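Local structure of telomerase reverse transcriptase (Candida albicans SC5314, 6ZDQ) at residues N213-M218 with H447-K452; E225-G230 with D434-V439; G230-I235 with V243-I248; E340-L345 with L461-C466. The protein probably extends chromosome ends as the catalytic subunit of telomerase, a reverse transcriptase that copies a template within its RNA into telomeric repeats. All coordinates share one frame; numbering follows the deposited sequence.

Interaction 1: residues N213-M218 with H447-K452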
loop_
_atom_site.group_PDB
_atom_site.type_symbol
_atom_site.label_atom_id
_atom_site.label_comp_id
_atom_site.label_asym_id
_atom_site.label_seq_id
_atom_site.Cartn_x
_atom_site.Cartn_y
_atom_site.Cartn_z
ATOM N N ASN A 213 -24.342 11.427 -9.298
ATOM C CA ASN A 213 -23.491 12.268 -10.129
ATOM C C ASN A 213 -22.541 11.480 -11.020
ATOM O O ASN A 213 -22.180 11.965 -12.098
ATOM C CB ASN A 213 -22.669 13.218 -9.251
ATOM C CG ASN A 213 -23.508 13.909 -8.195
ATOM O OD1 ASN A 213 -23.699 13.386 -7.097
ATOM N ND2 ASN A 213 -24.016 15.092 -8.523
ATOM N N ASN A 214 -22.130 10.282 -10.608
ATOM C CA ASN A 214 -21.097 9.540 -11.316
ATOM C C ASN A 214 -21.589 8.283 -12.016
ATOM O O ASN A 214 -20.988 7.879 -13.011
ATOM C CB ASN A 214 -19.971 9.148 -10.349
ATOM C CG ASN A 214 -19.303 10.351 -9.717
ATOM O OD1 ASN A 214 -18.312 10.867 -10.234
ATOM N ND2 ASN A 214 -19.845 10.808 -8.595
ATOM N N LEU A 215 -22.659 7.659 -11.537
ATOM C CA LEU A 215 -23.066 6.353 -12.030
ATOM C C LEU A 215 -24.392 6.434 -12.776
ATOM O O LEU A 215 -25.109 7.436 -12.729
ATOM C CB LEU A 215 -23.172 5.348 -10.877
ATOM C CG LEU A 215 -21.898 5.143 -10.056
ATOM C CD1 LEU A 215 -22.125 4.111 -8.963
ATOM C CD2 LEU A 215 -20.743 4.737 -10.958
ATOM N N VAL A 216 -24.698 5.348 -13.484
ATOM C CA VAL A 216 -25.969 5.170 -14.177
ATOM C C VAL A 216 -26.414 3.732 -13.952
ATOM O O VAL A 216 -25.688 2.794 -14.300
ATOM C CB VAL A 216 -25.869 5.472 -15.682
ATOM C CG1 VAL A 216 -27.135 5.025 -16.394
ATOM C CG2 VAL A 216 -25.624 6.955 -15.913
ATOM N N LYS A 217 -27.598 3.555 -13.369
ATOM C CA LYS A 217 -28.081 2.221 -13.046
ATOM C C LYS A 217 -28.395 1.439 -14.317
ATOM O O LYS A 217 -28.906 1.989 -15.296
ATOM C CB LYS A 217 -29.319 2.306 -12.154
ATOM C CG LYS A 217 -29.699 0.990 -11.494
ATOM C CD LYS A 217 -30.806 1.183 -10.471
ATOM C CE LYS A 217 -31.126 -0.119 -9.754
ATOM N NZ LYS A 217 -32.161 0.067 -8.700
ATOM N N MET A 218 -28.079 0.143 -14.296
ATOM C CA MET A 218 -28.254 -0.733 -15.439
ATOM C C MET A 218 -29.379 -1.734 -15.190
ATOM O O MET A 218 -29.620 -2.137 -14.048
ATOM C CB MET A 218 -26.963 -1.501 -15.748
ATOM C CG MET A 218 -25.812 -0.649 -16.263
ATOM S SD MET A 218 -25.991 -0.177 -17.995
ATOM C CE MET A 218 -26.736 1.446 -17.848
ATOM N N HIS A 447 -27.080 -4.542 -7.568
ATOM C CA HIS A 447 -27.432 -3.399 -8.402
ATOM C C HIS A 447 -26.218 -3.050 -9.252
ATOM O O HIS A 447 -25.201 -2.583 -8.730
ATOM C CB HIS A 447 -27.869 -2.207 -7.549
ATOM C CG HIS A 447 -29.089 -2.466 -6.720
ATOM N ND1 HIS A 447 -30.360 -2.151 -7.148
ATOM C CD2 HIS A 447 -29.231 -3.001 -5.484
ATOM C CE1 HIS A 447 -31.233 -2.486 -6.214
ATOM N NE2 HIS A 447 -30.574 -3.003 -5.194
ATOM N N LEU A 448 -26.324 -3.283 -10.558
ATOM C CA LEU A 448 -25.219 -3.054 -11.478
ATOM C C LEU A 448 -25.289 -1.637 -12.031
ATOM O O LEU A 448 -26.344 -1.196 -12.497
ATOM C CB LEU A 448 -25.252 -4.075 -12.616
ATOM C CG LEU A 448 -25.232 -5.539 -12.172
ATOM C CD1 LEU A 448 -25.337 -6.474 -13.366
ATOM C CD2 LEU A 448 -23.977 -5.833 -11.370
ATOM N N TYR A 449 -24.161 -0.928 -11.977
ATOM C CA TYR A 449 -24.082 0.459 -12.416
ATOM C C TYR A 449 -22.973 0.624 -13.444
ATOM O O TYR A 449 -21.854 0.142 -13.239
ATOM C CB TYR A 449 -23.823 1.401 -11.234
ATOM C CG TYR A 449 -24.970 1.517 -10.257
ATOM C CD1 TYR A 449 -25.120 0.604 -9.223
ATOM C CD2 TYR A 449 -25.891 2.549 -10.360
ATOM C CE1 TYR A 449 -26.164 0.710 -8.325
ATOM C CE2 TYR A 449 -26.939 2.663 -9.468
ATOM C CZ TYR A 449 -27.071 1.740 -8.452
ATOM O OH TYR A 449 -28.113 1.849 -7.558
ATOM N N LYS A 450 -23.285 1.305 -14.542
ATOM C CA LYS A 450 -22.262 1.835 -15.429
ATOM C C LYS A 450 -21.945 3.273 -15.030
ATOM O O LYS A 450 -22.682 3.913 -14.277
ATOM C CB LYS A 450 -22.707 1.760 -16.889
ATOM C CG LYS A 450 -22.452 0.415 -17.551
ATOM C CD LYS A 450 -22.639 0.491 -19.058
ATOM C CE LYS A 450 -22.324 -0.843 -19.714
ATOM N NZ LYS A 450 -22.538 -0.807 -21.184
ATOM N N ARG A 451 -20.830 3.785 -15.540
ATOM C CA ARG A 451 -20.335 5.086 -15.118
ATOM C C ARG A 451 -20.675 6.160 -16.142
ATOM O O ARG A 451 -20.530 5.956 -17.350
ATOM C CB ARG A 451 -18.827 5.052 -14.878
ATOM C CG ARG A 451 -18.412 5.940 -13.723
ATOM C CD ARG A 451 -17.022 5.619 -13.224
ATOM N NE ARG A 451 -16.727 6.297 -11.963
ATOM C CZ ARG A 451 -16.449 7.592 -11.850
ATOM N NH1 ARG A 451 -16.430 8.369 -12.924
ATOM N NH2 ARG A 451 -16.193 8.114 -10.660
ATOM N N LYS A 452 -21.129 7.305 -15.638
ATOM C CA LYS A 452 -21.464 8.469 -16.442
ATOM C C LYS A 452 -20.296 9.441 -16.576
ATOM O O LYS A 452 -20.418 10.445 -17.286
ATOM C CB LYS A 452 -22.678 9.179 -15.826
ATOM C CG LYS A 452 -23.423 10.142 -16.739
ATOM C CD LYS A 452 -24.642 10.722 -16.030
ATOM C CE LYS A 452 -24.257 11.351 -14.699
ATOM N NZ LYS A 452 -25.442 11.888 -13.980
#
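Leu-215, Val-216 and Lys-217 pair antiparallel with Arg-451, Lys-450 and Tyr-449, so that the short strand 215-217 forms one margin of a mixed five-stranded sheet. Backbone bonds run both ways between Val-216 and Lys-450, and further ones join Lys-452 N to Asn-214 O and Met-218 N to Leu-448 O.

The close packing centres on Leu-215, Arg-451 and Tyr-449. A branched leucine suits this place because its two methyls serve two neighbours: CD1 rests on Tyr-449 CB (3.9 Å) and CD2 on Arg-451 CG (3.8 Å). The arginine runs extended from CG to NE beside Asn-214, whose CB lies over one face of the guanidinium, the amide turned 51° from that plane. Both polar ends are held from outside: Arg-451 NH1 by Asp-343 O, Asn-214 ND2 by Tyr-210 O. On the other face Met-218, bent at chi2 and chi3, lies close against the Lys-450 chain.

The solvent side is looser. Lys-217 shares the face of Tyr-449, its CB near Tyr-449 CE2 (3.6 Å). With CG anti to the backbone N (chi1 -166°) and the rest extended, this lysine carries NZ to the edge of the His-447 imidazole, where the bond to ND1 is weak (3.3 Å). Beside Met-218's face, exposed Lys-452 sets its CB 3.7 Å from Val-216 CG2.

Interaction 2: residues E225-G230 with D434-V439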
loop_
_atom_site.group_PDB
_atom_site.type_symbol
_atom_site.label_atom_id
_atom_site.label_comp_id
_atom_site.label_asym_id
_atom_site.label_seq_id
_atom_site.Cartn_x
_atom_site.Cartn_y
_atom_site.Cartn_z
ATOM N N GLU A 225 -24.301 -9.811 -20.558
ATOM C CA GLU A 225 -23.246 -9.353 -21.448
ATOM C C GLU A 225 -21.889 -9.489 -20.768
ATOM O O GLU A 225 -21.761 -9.305 -19.555
ATOM C CB GLU A 225 -23.472 -7.897 -21.864
ATOM C CG GLU A 225 -24.803 -7.636 -22.549
ATOM C CD GLU A 225 -24.973 -6.185 -22.966
ATOM O OE1 GLU A 225 -23.998 -5.411 -22.853
ATOM O OE2 GLU A 225 -26.084 -5.819 -23.405
ATOM N N GLN A 226 -20.873 -9.813 -21.565
ATOM C CA GLN A 226 -19.511 -9.966 -21.058
ATOM C C GLN A 226 -18.810 -8.616 -21.152
ATOM O O GLN A 226 -18.393 -8.185 -22.231
ATOM C CB GLN A 226 -18.763 -11.053 -21.821
ATOM C CG GLN A 226 -18.974 -11.039 -23.325
ATOM C CD GLN A 226 -18.188 -12.130 -24.019
ATOM O OE1 GLN A 226 -17.440 -12.870 -23.378
ATOM N NE2 GLN A 226 -18.352 -12.238 -25.332
ATOM N N LEU A 227 -18.690 -7.944 -20.017
ATOM C CA LEU A 227 -18.078 -6.634 -19.885
ATOM C C LEU A 227 -17.161 -6.644 -18.682
ATOM O O LEU A 227 -17.287 -7.506 -17.799
ATOM C CB LEU A 227 -19.147 -5.542 -19.718
ATOM C CG LEU A 227 -20.176 -5.400 -20.837
ATOM C CD1 LEU A 227 -21.200 -4.339 -20.476
ATOM C CD2 LEU A 227 -19.486 -5.063 -22.147
ATOM N N PRO A 228 -16.209 -5.714 -18.604
ATOM C CA PRO A 228 -15.381 -5.608 -17.398
ATOM C C PRO A 228 -16.248 -5.348 -16.174
ATOM O O PRO A 228 -17.048 -4.410 -16.147
ATOM C CB PRO A 228 -14.455 -4.426 -17.702
ATOM C CG PRO A 228 -14.404 -4.367 -19.192
ATOM C CD PRO A 228 -15.766 -4.783 -19.660
ATOM N N CYS A 229 -16.084 -6.189 -15.157
ATOM C CA CYS A 229 -16.942 -6.152 -13.981
ATOM C C CYS A 229 -16.095 -6.010 -12.726
ATOM O O CYS A 229 -15.166 -6.795 -12.507
ATOM C CB CYS A 229 -17.811 -7.410 -13.894
ATOM S SG CYS A 229 -19.150 -7.295 -12.689
ATOM N N GLY A 230 -16.420 -5.014 -11.907
ATOM C CA GLY A 230 -15.746 -4.821 -10.639
ATOM C C GLY A 230 -16.706 -4.817 -9.468
ATOM O O GLY A 230 -17.899 -5.088 -9.638
ATOM N N ASP A 434 -17.375 0.514 -20.756
ATOM C CA ASP A 434 -18.110 -0.724 -20.515
ATOM C C ASP A 434 -17.961 -1.265 -19.098
ATOM O O ASP A 434 -18.684 -2.202 -18.741
ATOM C CB ASP A 434 -17.670 -1.794 -21.516
ATOM C CG ASP A 434 -18.016 -1.431 -22.944
ATOM O OD1 ASP A 434 -17.404 -0.486 -23.482
ATOM O OD2 ASP A 434 -18.905 -2.087 -23.529
ATOM N N VAL A 435 -17.046 -0.723 -18.291
ATOM C CA VAL A 435 -16.838 -1.246 -16.943
ATOM C C VAL A 435 -18.100 -1.062 -16.113
ATOM O O VAL A 435 -18.708 0.017 -16.102
ATOM C CB VAL A 435 -15.628 -0.566 -16.286
ATOM C CG1 VAL A 435 -15.450 -1.067 -14.862
ATOM C CG2 VAL A 435 -14.377 -0.830 -17.100
ATOM N N VAL A 436 -18.500 -2.121 -15.409
ATOM C CA VAL A 436 -19.708 -2.132 -14.590
ATOM C C VAL A 436 -19.338 -2.604 -13.191
ATOM O O VAL A 436 -18.628 -3.604 -13.037
ATOM C CB VAL A 436 -20.802 -3.042 -15.186
ATOM C CG1 VAL A 436 -22.099 -2.897 -14.405
ATOM C CG2 VAL A 436 -21.023 -2.743 -16.663
ATOM N N GLY A 437 -19.819 -1.890 -12.176
ATOM C CA GLY A 437 -19.593 -2.248 -10.787
ATOM C C GLY A 437 -20.880 -2.711 -10.134
ATOM O O GLY A 437 -21.963 -2.210 -10.443
ATOM N N SER A 438 -20.760 -3.676 -9.227
ATOM C CA SER A 438 -21.911 -4.263 -8.557
ATOM C C SER A 438 -22.046 -3.720 -7.140
ATOM O O SER A 438 -21.054 -3.412 -6.472
ATOM C CB SER A 438 -21.797 -5.789 -8.514
ATOM O OG SER A 438 -20.746 -6.202 -7.658
ATOM N N VAL A 439 -23.293 -3.614 -6.683
ATOM C CA VAL A 439 -23.609 -3.167 -5.331
ATOM C C VAL A 439 -24.699 -4.077 -4.779
ATOM O O VAL A 439 -25.812 -4.109 -5.314
ATOM C CB VAL A 439 -24.072 -1.700 -5.287
ATOM C CG1 VAL A 439 -24.536 -1.335 -3.885
ATOM C CG2 VAL A 439 -22.956 -0.773 -5.738
#
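Leu-227 to Gly-230 and Asp-434 to Ser-438 run in the same general direction, their end-to-end lines 41° apart, and meet as parallel strands with Cys-229 opposite Val-436 and Gly-230 opposite Gly-437. The bonds alternate as parallel pairing requires. Val-436 N reaches Pro-228 O (2.8 Å), and Val-436 O accepts from Gly-230 N (2.9 Å). Ser-438 N then binds Gly-230 O at 3.2 Å. Proline fits at the start of this pairing, since what it offers across the contact is its carbonyl, and that needs no N-H.

Beside this backbone core the side chains pack mainly toward the N-terminal end of the two segments. The Pro-228 ring turns CB onto Val-435 CG2 (3.6 Å), the two side chains meeting at about a right angle. Leu-227 divides its methyls: CD1 lies against Val-436 CG2 (4.1 Å), while CD2 lies by the Asp-434 side chain, 3.8 Å from CB. The carboxylate of Asp-434 finds its charge partner elsewhere, in a salt bridge from OD1 to Arg-429. Gly-230 and Gly-437, paired across the strands, bring no side chain to the face they share.

Strand 446-451 flanks strand 436-440 on its other edge, with Leu-448 and Lys-450 touching Val-436, while helix 421-434 packs Ser-430 and Gln-431 against Pro-228.

Interaction 3: residues G230-I235 with V243-I248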
loop_
_atom_site.group_PDB
_atom_site.type_symbol
_atom_site.label_atom_id
_atom_site.label_comp_id
_atom_site.label_asym_id
_atom_site.label_seq_id
_atom_site.Cartn_x
_atom_site.Cartn_y
_atom_site.Cartn_z
ATOM N N GLY A 230 -16.420 -5.014 -11.907
ATOM C CA GLY A 230 -15.746 -4.821 -10.639
ATOM C C GLY A 230 -16.706 -4.817 -9.468
ATOM O O GLY A 230 -17.899 -5.088 -9.638
ATOM N N LYS A 231 -16.204 -4.510 -8.273
ATOM C CA LYS A 231 -17.013 -4.492 -7.058
ATOM C C LYS A 231 -16.794 -3.161 -6.355
ATOM O O LYS A 231 -15.671 -2.850 -5.946
ATOM C CB LYS A 231 -16.654 -5.666 -6.141
ATOM C CG LYS A 231 -17.831 -6.231 -5.357
ATOM C CD LYS A 231 -17.628 -7.707 -5.028
ATOM C CE LYS A 231 -16.564 -7.914 -3.961
ATOM N NZ LYS A 231 -17.033 -7.473 -2.617
ATOM N N ILE A 232 -17.862 -2.376 -6.226
ATOM C CA ILE A 232 -17.760 -1.047 -5.634
ATOM C C ILE A 232 -17.527 -1.176 -4.133
ATOM O O ILE A 232 -18.306 -1.821 -3.422
ATOM C CB ILE A 232 -19.013 -0.216 -5.934
ATOM C CG1 ILE A 232 -19.176 -0.040 -7.446
ATOM C CG2 ILE A 232 -18.939 1.136 -5.238
ATOM C CD1 ILE A 232 -20.374 0.793 -7.840
ATOM N N LYS A 233 -16.446 -0.568 -3.649
ATOM C CA LYS A 233 -16.116 -0.542 -2.233
ATOM C C LYS A 233 -15.726 0.874 -1.829
ATOM O O LYS A 233 -15.410 1.718 -2.671
ATOM C CB LYS A 233 -14.984 -1.527 -1.904
ATOM C CG LYS A 233 -15.339 -2.984 -2.163
ATOM C CD LYS A 233 -14.188 -3.910 -1.799
ATOM C CE LYS A 233 -14.548 -5.369 -2.044
ATOM N NZ LYS A 233 -13.421 -6.293 -1.732
ATOM N N LEU A 234 -15.754 1.130 -0.522
ATOM C CA LEU A 234 -15.473 2.448 0.031
ATOM C C LEU A 234 -14.190 2.426 0.854
ATOM O O LEU A 234 -13.937 1.479 1.608
ATOM C CB LEU A 234 -16.637 2.939 0.897
ATOM C CG LEU A 234 -17.945 3.249 0.165
ATOM C CD1 LEU A 234 -19.029 3.643 1.150
ATOM C CD2 LEU A 234 -17.732 4.347 -0.865
ATOM N N ILE A 235 -13.386 3.477 0.704
ATOM C CA ILE A 235 -12.134 3.637 1.443
ATOM C C ILE A 235 -12.109 5.020 2.090
ATOM O O ILE A 235 -12.052 6.033 1.378
ATOM C CB ILE A 235 -10.915 3.439 0.526
ATOM C CG1 ILE A 235 -10.939 2.050 -0.115
ATOM C CG2 ILE A 235 -9.627 3.635 1.305
ATOM C CD1 ILE A 235 -10.782 0.918 0.876
ATOM N N VAL A 243 -14.208 6.140 -3.448
ATOM C CA VAL A 243 -14.914 5.057 -4.123
ATOM C C VAL A 243 -13.958 4.404 -5.108
ATOM O O VAL A 243 -13.457 5.057 -6.032
ATOM C CB VAL A 243 -16.179 5.563 -4.833
ATOM C CG1 VAL A 243 -16.965 4.394 -5.403
ATOM C CG2 VAL A 243 -17.035 6.375 -3.874
ATOM N N ILE A 244 -13.703 3.113 -4.911
ATOM C CA ILE A 244 -12.846 2.342 -5.796
ATOM C C ILE A 244 -13.624 1.127 -6.283
ATOM O O ILE A 244 -14.669 0.763 -5.737
ATOM C CB ILE A 244 -11.530 1.913 -5.112
ATOM C CG1 ILE A 244 -11.817 1.053 -3.878
ATOM C CG2 ILE A 244 -10.701 3.133 -4.740
ATOM C CD1 ILE A 244 -11.584 -0.430 -4.094
ATOM N N CYS A 245 -13.099 0.501 -7.332
ATOM C CA CYS A 245 -13.721 -0.668 -7.938
ATOM C C CYS A 245 -12.660 -1.744 -8.105
ATOM O O CYS A 245 -11.650 -1.520 -8.780
ATOM C CB CYS A 245 -14.356 -0.313 -9.285
ATOM S SG CYS A 245 -15.695 -1.407 -9.793
ATOM N N VAL A 246 -12.882 -2.899 -7.490
ATOM C CA VAL A 246 -11.942 -4.015 -7.535
ATOM C C VAL A 246 -12.456 -5.028 -8.563
ATOM O O VAL A 246 -13.556 -5.566 -8.379
ATOM C CB VAL A 246 -11.761 -4.668 -6.157
ATOM C CG1 VAL A 246 -10.755 -3.882 -5.334
ATOM C CG2 VAL A 246 -13.090 -4.752 -5.420
ATOM N N PRO A 247 -11.717 -5.286 -9.638
ATOM C CA PRO A 247 -12.193 -6.250 -10.643
ATOM C C PRO A 247 -12.369 -7.637 -10.043
ATOM O O PRO A 247 -11.470 -8.171 -9.389
ATOM C CB PRO A 247 -11.085 -6.228 -11.705
ATOM C CG PRO A 247 -10.380 -4.923 -11.500
ATOM C CD PRO A 247 -10.442 -4.665 -10.026
ATOM N N ILE A 248 -13.544 -8.219 -10.270
ATOM C CA ILE A 248 -13.835 -9.566 -9.796
ATOM C C ILE A 248 -13.159 -10.582 -10.708
ATOM O O ILE A 248 -12.968 -10.348 -11.907
ATOM C CB ILE A 248 -15.356 -9.806 -9.715
ATOM C CG1 ILE A 248 -15.995 -9.675 -11.098
ATOM C CG2 ILE A 248 -15.996 -8.838 -8.730
ATOM C CD1 ILE A 248 -17.471 -9.989 -11.115
#
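Leu-234 and Val-243 lie side by side and point the same way on one face of a beta hairpin, its strands 229-236 and 241-247 running antiparallel. Their methyls, Leu-234 CD2 and Val-243 CG2, meet at 3.7 Å. The other branch of Val-243, CG1, turns to Ile-232 CG2 (3.8 Å), so one beta-branched residue serves two partners. Helix 196-214 covers the Leu-234/Val-243 end of this face, with Trp-199, Tyr-203 and Trp-206 against Leu-234.

The opposite face mixes lysines with aliphatic residues, which suits a partly exposed surface. Lys-233 passes Val-246 at about a right angle, its extended chain laying CE on CG2 (3.7 Å). Ile-235 and Ile-244 meet at a slant, CG1 to CG1 at 4.0 Å; Ile-244 reaches there because its CG1 stands between backbone N and carbonyl carbon (chi1 60°).

Between the faces, the Lys-233 and Ile-244 backbones bond in both directions. Further along, Gly-230 CA lies 3.8 Å from Pro-247 CA. Lacking a side chain, glycine lets the Cys-245 sulfur, swung away from its own backbone N, sit close by, with Cys-245 SG 3.5 Å from Gly-230 CA.

Interaction 4: residues E340-L345 with L461-C466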
loop_
_atom_site.group_PDB
_atom_site.type_symbol
_atom_site.label_atom_id
_atom_site.label_comp_id
_atom_site.label_asym_id
_atom_site.label_seq_id
_atom_site.Cartn_x
_atom_site.Cartn_y
_atom_site.Cartn_z
ATOM N N GLU A 340 -11.492 15.367 -7.066
ATOM C CA GLU A 340 -12.127 14.215 -7.706
ATOM C C GLU A 340 -11.595 14.010 -9.124
ATOM O O GLU A 340 -12.354 13.898 -10.088
ATOM C CB GLU A 340 -13.651 14.364 -7.708
ATOM C CG GLU A 340 -14.292 14.339 -6.324
ATOM C CD GLU A 340 -15.768 14.710 -6.347
ATOM O OE1 GLU A 340 -16.120 15.742 -6.957
ATOM O OE2 GLU A 340 -16.577 13.966 -5.753
ATOM N N CYS A 341 -10.264 13.978 -9.245
ATOM C CA CYS A 341 -9.632 13.901 -10.561
ATOM C C CYS A 341 -10.115 12.687 -11.348
ATOM O O CYS A 341 -10.563 12.816 -12.491
ATOM C CB CYS A 341 -8.109 13.880 -10.416
ATOM S SG CYS A 341 -7.463 12.512 -9.431
ATOM N N TYR A 342 -10.043 11.496 -10.746
ATOM C CA TYR A 342 -10.481 10.288 -11.442
ATOM C C TYR A 342 -11.983 10.301 -11.701
ATOM O O TYR A 342 -12.444 9.816 -12.741
ATOM C CB TYR A 342 -10.087 9.044 -10.647
ATOM C CG TYR A 342 -8.604 8.758 -10.647
ATOM C CD1 TYR A 342 -7.973 8.254 -11.778
ATOM C CD2 TYR A 342 -7.833 8.987 -9.515
ATOM C CE1 TYR A 342 -6.616 7.992 -11.783
ATOM C CE2 TYR A 342 -6.477 8.727 -9.509
ATOM C CZ TYR A 342 -5.873 8.229 -10.645
ATOM O OH TYR A 342 -4.520 7.971 -10.636
ATOM N N ASP A 343 -12.764 10.832 -10.758
ATOM C CA ASP A 343 -14.216 10.804 -10.905
ATOM C C ASP A 343 -14.685 11.721 -12.029
ATOM O O ASP A 343 -15.578 11.356 -12.800
ATOM C CB ASP A 343 -14.885 11.192 -9.585
ATOM C CG ASP A 343 -14.539 10.242 -8.454
ATOM O OD1 ASP A 343 -13.719 9.324 -8.673
ATOM O OD2 ASP A 343 -15.091 10.411 -7.345
ATOM N N ARG A 344 -14.094 12.906 -12.143
ATOM C CA ARG A 344 -14.570 13.931 -13.063
ATOM C C ARG A 344 -14.024 13.785 -14.478
ATOM O O ARG A 344 -14.427 14.558 -15.352
ATOM C CB ARG A 344 -14.219 15.325 -12.527
ATOM C CG ARG A 344 -14.781 15.632 -11.146
ATOM C CD ARG A 344 -16.295 15.784 -11.163
ATOM N NE ARG A 344 -16.837 15.966 -9.817
ATOM C CZ ARG A 344 -18.106 16.263 -9.550
ATOM N NH1 ARG A 344 -18.976 16.420 -10.537
ATOM N NH2 ARG A 344 -18.504 16.407 -8.293
ATOM N N LEU A 345 -13.128 12.824 -14.722
ATOM C CA LEU A 345 -12.432 12.720 -16.003
ATOM C C LEU A 345 -13.403 12.724 -17.179
ATOM O O LEU A 345 -14.449 12.072 -17.147
ATOM C CB LEU A 345 -11.583 11.446 -16.047
ATOM C CG LEU A 345 -10.282 11.406 -15.245
ATOM C CD1 LEU A 345 -9.544 10.098 -15.479
ATOM C CD2 LEU A 345 -9.390 12.596 -15.574
ATOM N N LEU A 461 -5.643 0.172 -15.860
ATOM C CA LEU A 461 -5.428 1.205 -16.865
ATOM C C LEU A 461 -5.890 2.586 -16.419
ATOM O O LEU A 461 -5.571 3.570 -17.094
ATOM C CB LEU A 461 -6.131 0.826 -18.170
ATOM C CG LEU A 461 -5.554 -0.398 -18.881
ATOM C CD1 LEU A 461 -6.240 -0.617 -20.219
ATOM C CD2 LEU A 461 -4.051 -0.249 -19.059
ATOM N N SER A 462 -6.630 2.684 -15.313
ATOM C CA SER A 462 -7.140 3.981 -14.876
ATOM C C SER A 462 -6.007 4.940 -14.522
ATOM O O SER A 462 -6.116 6.151 -14.750
ATOM C CB SER A 462 -8.080 3.796 -13.687
ATOM O OG SER A 462 -9.204 3.015 -14.054
ATOM N N SER A 463 -4.918 4.419 -13.951
ATOM C CA SER A 463 -3.791 5.270 -13.582
ATOM C C SER A 463 -3.128 5.880 -14.813
ATOM O O SER A 463 -2.898 7.094 -14.869
ATOM C CB SER A 463 -2.776 4.470 -12.768
ATOM O OG SER A 463 -3.407 3.793 -11.698
ATOM N N ILE A 464 -2.806 5.050 -15.810
ATOM C CA ILE A 464 -2.127 5.557 -16.998
ATOM C C ILE A 464 -3.056 6.443 -17.822
ATOM O O ILE A 464 -2.597 7.367 -18.504
ATOM C CB ILE A 464 -1.552 4.393 -17.832
ATOM C CG1 ILE A 464 -0.670 4.926 -18.962
ATOM C CG2 ILE A 464 -2.661 3.514 -18.391
ATOM C CD1 ILE A 464 0.513 5.738 -18.481
ATOM N N PHE A 465 -4.367 6.189 -17.774
ATOM C CA PHE A 465 -5.310 7.041 -18.492
ATOM C C PHE A 465 -5.238 8.478 -17.990
ATOM O O PHE A 465 -5.155 9.423 -18.784
ATOM C CB PHE A 465 -6.732 6.498 -18.345
ATOM C CG PHE A 465 -6.998 5.265 -19.156
ATOM C CD1 PHE A 465 -6.183 4.934 -20.225
ATOM C CD2 PHE A 465 -8.065 4.437 -18.851
ATOM C CE1 PHE A 465 -6.426 3.799 -20.972
ATOM C CE2 PHE A 465 -8.314 3.300 -19.595
ATOM C CZ PHE A 465 -7.493 2.981 -20.658
ATOM N N CYS A 466 -5.272 8.661 -16.669
ATOM C CA CYS A 466 -5.183 10.005 -16.111
ATOM C C CYS A 466 -3.825 10.639 -16.384
ATOM O O CYS A 466 -3.740 11.857 -16.577
ATOM C CB CYS A 466 -5.462 9.968 -14.609
ATOM S SG CYS A 466 -5.429 11.589 -13.814
#
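Tyr-342 and Leu-345 pack against one side of helix 460-477 in the reverse transcriptase domain, where Ser-462, Ser-463 and Cys-466 receive them. By sequence, residues 340-345 form the later part of polymerase motif A, and helix 460-477 belongs to the motif B region, so the contact probably ties motif A to motif B.

Along the helix, Ser-462 is the first to touch, and it does so with its backbone: the carbonyl O lies at the edge of the Tyr-342 ring, near its plane and 3.5 Å from CE1, where the slightly positive ring hydrogens suit an oxygen. The same O accepts the helical bond from Cys-466 N. The Ser-462 side chain bonds outside the contact, OG to Phe-456 O, which suits a small hydroxyl in a buried place. At Ser-463 the contribution is again mostly backbone, CA standing 4.1 Å from Tyr-342 OH. The far side of the helix, with Ile-464, packs on helix 263-296.

Cys-466, one helical turn beyond Ser-462, carries most of the packing. Being small and only weakly polar, it lets the tyrosine come close, Cys-466 CB to Tyr-342 CE1 at 3.6 Å, and the same CB meets Leu-345 CD1 at 4.2 Å. Leu-345 continues onto Leu-469 and Tyr-470 of the same helix. A chi1 of -178° turns the cysteine sulfur into an oblique sulfur-aromatic contact, SG lying 4.8 Å from the Tyr-342 ring centroid and 28° off the ring normal.

Interactions 1, 2 and 3 follow one another across a single mixed sheet, in the strand order 215-217, 446-451, 436-440, 229-236, 241-247, with centres 10 to 13 Å apart. Interactions 2 and 3 share Gly-230, and backbone bonds from His-447 and Tyr-449 to strand 436-440 join interactions 1 and 2. Along the chain, interaction 3 lies within the span of interaction 2, itself within that of interaction 1, so distant sequence is gathered into one sheet. Interaction 4 opens after interaction 3 has closed, about 15 Å from it between centres, and its segments alternate with those of interactions 1 and 2. The salt bridge of Arg-451 with Asp-343 fastens it to the sheet.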